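Side-chain contacts in ABC sugar (Ribose) transporter, periplasmic substrate-binding subunit (Rhodobacter sphaeroides, PDB 3L49), which probably binds a sugar in the periplasm and hands it to an ABC transporter: residues P88-D93 with A99-T104; Q48-Q53 with I65-G70. All blocks are in the same frame, centred on the assembly; numbering follows the deposited sequence.

Both contacts are largely buried and meet in one sheet: strand 89-92 of contact 1 lies beside strand 64-68 of contact 2, and the bonds Phe-90 O to Glu-67 N (2.8 Å) and Val-92 N to Glu-67 O (2.9 Å) probably tie them. Their centres are about 13 Å apart. Contact 1 joins two neighbouring parallel strands, burying 512 Å² through a ladder of backbone bonds with polar side chains and waters added. Contact 2 joins a helix lying over the sheet to a strand, burying 96 Å², mostly through the polar residues Gln-50 and Glu-67. In each, the residue just after a strand's C-terminal end, Asp-93 or Leu-69, has its side chain near the bound unknown ligand.

Contact 1: P88-D93 with A99-T104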
# COMPACT_ATOMS: atom_id res chain seq x y z
N PRO A 88 5.69 -14.16 19.22
CA PRO A 88 4.63 -13.18 18.99
C PRO A 88 4.77 -12.49 17.63
O PRO A 88 5.85 -11.99 17.29
CB PRO A 88 4.83 -12.18 20.13
CG PRO A 88 5.52 -12.94 21.18
CD PRO A 88 6.44 -13.86 20.46
N LEU A 89 3.69 -12.48 16.86
CA LEU A 89 3.70 -11.92 15.51
C LEU A 89 2.83 -10.66 15.39
O LEU A 89 1.68 -10.63 15.81
CB LEU A 89 3.30 -12.99 14.48
CG LEU A 89 3.21 -12.64 12.99
CD1 LEU A 89 4.50 -12.01 12.43
CD2 LEU A 89 2.82 -13.87 12.18
N PHE A 90 3.43 -9.62 14.83
CA PHE A 90 2.78 -8.35 14.60
C PHE A 90 2.97 -8.03 13.13
O PHE A 90 3.98 -8.41 12.55
CB PHE A 90 3.42 -7.27 15.47
CG PHE A 90 3.15 -7.45 16.93
CD1 PHE A 90 2.08 -6.79 17.53
CD2 PHE A 90 3.94 -8.30 17.71
CE1 PHE A 90 1.80 -6.96 18.88
CE2 PHE A 90 3.66 -8.47 19.07
CZ PHE A 90 2.59 -7.81 19.64
N THR A 91 2.00 -7.36 12.52
CA THR A 91 2.16 -6.96 11.13
C THR A 91 1.96 -5.47 10.92
O THR A 91 1.25 -4.82 11.69
CB THR A 91 1.19 -7.69 10.18
OG1 THR A 91 -0.15 -7.51 10.64
CG2 THR A 91 1.51 -9.19 10.09
N VAL A 92 2.61 -4.94 9.89
CA VAL A 92 2.17 -3.68 9.31
C VAL A 92 1.59 -3.95 7.93
O VAL A 92 2.23 -4.60 7.09
CB VAL A 92 3.22 -2.50 9.41
CG1 VAL A 92 4.37 -2.84 10.35
CG2 VAL A 92 3.73 -2.02 8.07
N ASP A 93 0.34 -3.53 7.76
CA ASP A 93 -0.48 -3.73 6.55
C ASP A 93 -0.95 -5.15 6.25
O ASP A 93 -2.01 -5.34 5.64
CB ASP A 93 0.16 -3.10 5.31
CG ASP A 93 -0.08 -1.60 5.23
OD1 ASP A 93 -0.56 -1.00 6.21
OD2 ASP A 93 0.21 -1.02 4.16
N ALA A 99 -1.53 -12.96 13.20
CA ALA A 99 -0.99 -11.84 13.97
C ALA A 99 -1.82 -11.47 15.21
O ALA A 99 -3.05 -11.50 15.19
CB ALA A 99 -0.84 -10.62 13.06
N ILE A 100 -1.11 -11.11 16.28
CA ILE A 100 -1.71 -10.50 17.47
C ILE A 100 -2.34 -9.14 17.11
O ILE A 100 -3.45 -8.81 17.53
CB ILE A 100 -0.63 -10.33 18.58
CG1 ILE A 100 -0.30 -11.70 19.18
CG2 ILE A 100 -1.08 -9.35 19.68
CD1 ILE A 100 1.10 -11.79 19.77
N ASN A 101 -1.63 -8.37 16.29
CA ASN A 101 -2.02 -7.01 15.95
C ASN A 101 -1.58 -6.69 14.52
O ASN A 101 -0.52 -7.13 14.08
CB ASN A 101 -1.42 -6.03 16.98
CG ASN A 101 -1.58 -4.55 16.57
OD1 ASN A 101 -0.77 -4.02 15.80
ND2 ASN A 101 -2.60 -3.89 17.10
N ASN A 102 -2.41 -5.94 13.81
CA ASN A 102 -2.05 -5.38 12.53
C ASN A 102 -2.15 -3.87 12.58
O ASN A 102 -3.24 -3.33 12.66
CB ASN A 102 -2.99 -5.92 11.44
CG ASN A 102 -2.67 -5.36 10.07
OD1 ASN A 102 -1.52 -5.34 9.64
ND2 ASN A 102 -3.70 -4.89 9.38
N THR A 103 -1.00 -3.18 12.54
CA THR A 103 -0.99 -1.72 12.45
C THR A 103 -1.02 -1.31 10.98
O THR A 103 -0.29 -1.87 10.17
CB THR A 103 0.23 -1.11 13.19
OG1 THR A 103 0.21 -1.53 14.56
CG2 THR A 103 0.17 0.42 13.16
N THR A 104 -1.87 -0.35 10.64
CA THR A 104 -2.22 -0.06 9.24
C THR A 104 -2.97 1.27 9.14
O THR A 104 -2.91 2.07 10.06
CB THR A 104 -3.05 -1.24 8.63
OG1 THR A 104 -3.31 -1.02 7.24
CG2 THR A 104 -4.37 -1.46 9.40
O HOH W 1 1.68 -4.28 14.33
O HOH W 2 -4.20 -3.67 6.85
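Thr-91 is gripped through its backbone by the strand beside it: its N donates to Asn-101 O (3.0 Å, nearly straight at 167°), and its O accepts from Thr-103 N. Asp-93 N to Thr-103 O continues the parallel ladder; before strand 101-104, Ile-100 N donates to Leu-89 O. Water 1 gives Thr-91 O a second donor (2.7 Å) and bridges it to Asn-101 OD1, while Asn-101 ND2 is taken by Lys-269 O and Thr-272 OG1. Thr-103 OG1 pairs with Asn-258 of helix 248-263. On the face of Thr-91 and Asn-102, a chi1 of 55° puts Thr-91 OG1 within reach of two rival acceptors, Asn-102 OD1 at 2.8 Å and Thr-94 O. Asn-102 ND2 donates to water 2, which in turn donates to Asp-93 O and Thr-104 OG1. That hydroxyl donates to Asp-93 OD1 (2.9 Å), meeting it from above the carboxylate plane. The apolar end is simpler: Ile-100 lays its CB over one face of the Phe-90 ring, offset toward the rim, and reaches Pro-88 CB with CD1 at 3.8 Å. Neighbouring parallel strands whose C-terminal ends face the ligand site are characteristic of the Rossmann-like alpha/beta lobes of periplasmic binding proteins; here the side chain of Asp-93 comes within about 3 Å of the bound unknown ligand.

Contact 2: Q48-Q53 with I65-G70; sequences QTQVSQ and IIEQLG
Gln-50 and Glu-67 make nearly the whole of this contact, with Gly-70 adding a small share. Gln-50 reaches from helix 47-60 toward strand 64-68 with CG anti to its backbone N (chi1 177°), which carries the amide off the helix to the carboxylate. Glu-67 turns at chi2 (-72°) to bring its own end across, and the two side chains meet at about a right angle, amide and carboxylate planes 49° apart. Gln-50 NE2 comes to 2.9 Å from Glu-67 OE2; its clear hydrogen bond is to Thr-11 OG1 of strand 7-12. The other carboxylate oxygen, Glu-67 OE1, is bonded to Thr-94 OG1, and Leu-75 of helix 72-84 packs against both side chains. Beyond the amide, Gly-70 CA lies 4.4 Å from Gln-50 OE1, where the chain leaves the strand with a backbone conformation that suits glycine, since a CB there would press on Leu-69 O and Gln-50 OE1. Glu-67 OE2 also stands 2.8 Å from Leu-69 O, closer than two bare acceptors would normally settle. The carboxyl group therefore probably carries a proton, given to that carbonyl, so this buried cluster would be held by neutral polar groups rather than by a charge.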
# COMPACT_ATOMS: atom_id res chain seq x y z
N GLN A 48 11.03 -15.39 -2.13
CA GLN A 48 11.81 -16.52 -1.66
C GLN A 48 12.87 -16.09 -0.66
O GLN A 48 13.21 -16.84 0.26
CB GLN A 48 12.44 -17.24 -2.86
CG GLN A 48 12.05 -18.71 -2.96
CD GLN A 48 10.57 -18.90 -3.25
OE1 GLN A 48 9.81 -19.39 -2.40
NE2 GLN A 48 10.13 -18.50 -4.44
N THR A 49 13.39 -14.87 -0.85
CA THR A 49 14.31 -14.24 0.11
C THR A 49 13.60 -14.03 1.45
O THR A 49 14.13 -14.42 2.50
CB THR A 49 14.87 -12.89 -0.40
OG1 THR A 49 15.57 -13.11 -1.63
CG2 THR A 49 15.84 -12.26 0.61
N GLN A 50 12.39 -13.45 1.39
CA GLN A 50 11.58 -13.19 2.59
C GLN A 50 11.34 -14.46 3.41
O GLN A 50 11.50 -14.45 4.63
CB GLN A 50 10.24 -12.52 2.24
CG GLN A 50 9.34 -12.31 3.47
CD GLN A 50 8.49 -11.07 3.39
OE1 GLN A 50 7.80 -10.83 2.40
NE2 GLN A 50 8.52 -10.26 4.46
N VAL A 51 10.95 -15.53 2.71
CA VAL A 51 10.80 -16.87 3.27
C VAL A 51 12.01 -17.30 4.12
O VAL A 51 11.86 -17.66 5.29
CB VAL A 51 10.53 -17.91 2.15
CG1 VAL A 51 10.57 -19.33 2.70
CG2 VAL A 51 9.18 -17.65 1.50
N SER A 52 13.21 -17.23 3.54
CA SER A 52 14.42 -17.60 4.26
C SER A 52 14.77 -16.58 5.35
O SER A 52 15.34 -16.94 6.39
CB SER A 52 15.59 -17.80 3.31
OG SER A 52 15.98 -16.57 2.72
N GLN A 53 14.42 -15.32 5.12
CA GLN A 53 14.58 -14.29 6.15
C GLN A 53 13.70 -14.53 7.37
O GLN A 53 14.10 -14.25 8.49
CB GLN A 53 14.36 -12.91 5.56
CG GLN A 53 15.62 -12.34 4.96
CD GLN A 53 15.36 -11.15 4.08
OE1 GLN A 53 14.22 -10.85 3.74
NE2 GLN A 53 16.42 -10.46 3.69
N ILE A 65 8.28 -10.82 16.26
CA ILE A 65 8.53 -10.53 14.84
C ILE A 65 7.49 -9.53 14.29
O ILE A 65 6.29 -9.68 14.56
CB ILE A 65 8.57 -11.84 14.01
CG1 ILE A 65 9.84 -12.64 14.36
CG2 ILE A 65 8.51 -11.56 12.49
CD1 ILE A 65 9.85 -14.08 13.85
N ILE A 66 7.96 -8.51 13.57
CA ILE A 66 7.07 -7.64 12.79
C ILE A 66 7.21 -7.90 11.30
O ILE A 66 8.29 -7.79 10.74
CB ILE A 66 7.28 -6.13 13.06
CG1 ILE A 66 7.45 -5.82 14.55
CG2 ILE A 66 6.09 -5.36 12.51
CD1 ILE A 66 7.71 -4.35 14.84
N GLU A 67 6.11 -8.27 10.67
CA GLU A 67 6.13 -8.55 9.25
C GLU A 67 5.55 -7.35 8.49
O GLU A 67 4.50 -6.84 8.86
CB GLU A 67 5.34 -9.84 8.97
CG GLU A 67 5.67 -10.55 7.67
CD GLU A 67 5.16 -9.82 6.44
OE1 GLU A 67 4.07 -9.21 6.51
OE2 GLU A 67 5.86 -9.84 5.41
N GLN A 68 6.20 -6.92 7.42
CA GLN A 68 5.69 -5.80 6.63
C GLN A 68 5.43 -6.16 5.16
O GLN A 68 6.34 -6.55 4.44
CB GLN A 68 6.66 -4.62 6.72
CG GLN A 68 6.35 -3.47 5.81
CD GLN A 68 7.26 -2.29 6.05
OE1 GLN A 68 7.61 -1.99 7.19
NE2 GLN A 68 7.67 -1.62 4.98
N LEU A 69 4.17 -6.03 4.76
CA LEU A 69 3.70 -6.24 3.37
C LEU A 69 4.03 -7.59 2.74
O LEU A 69 4.40 -8.53 3.44
CB LEU A 69 4.14 -5.08 2.46
CG LEU A 69 3.37 -3.78 2.68
CD1 LEU A 69 4.22 -2.58 2.30
CD2 LEU A 69 2.04 -3.78 1.91
N GLY A 70 3.89 -7.69 1.42
CA GLY A 70 4.15 -8.93 0.73
C GLY A 70 2.90 -9.74 0.44
O GLY A 70 1.80 -9.36 0.85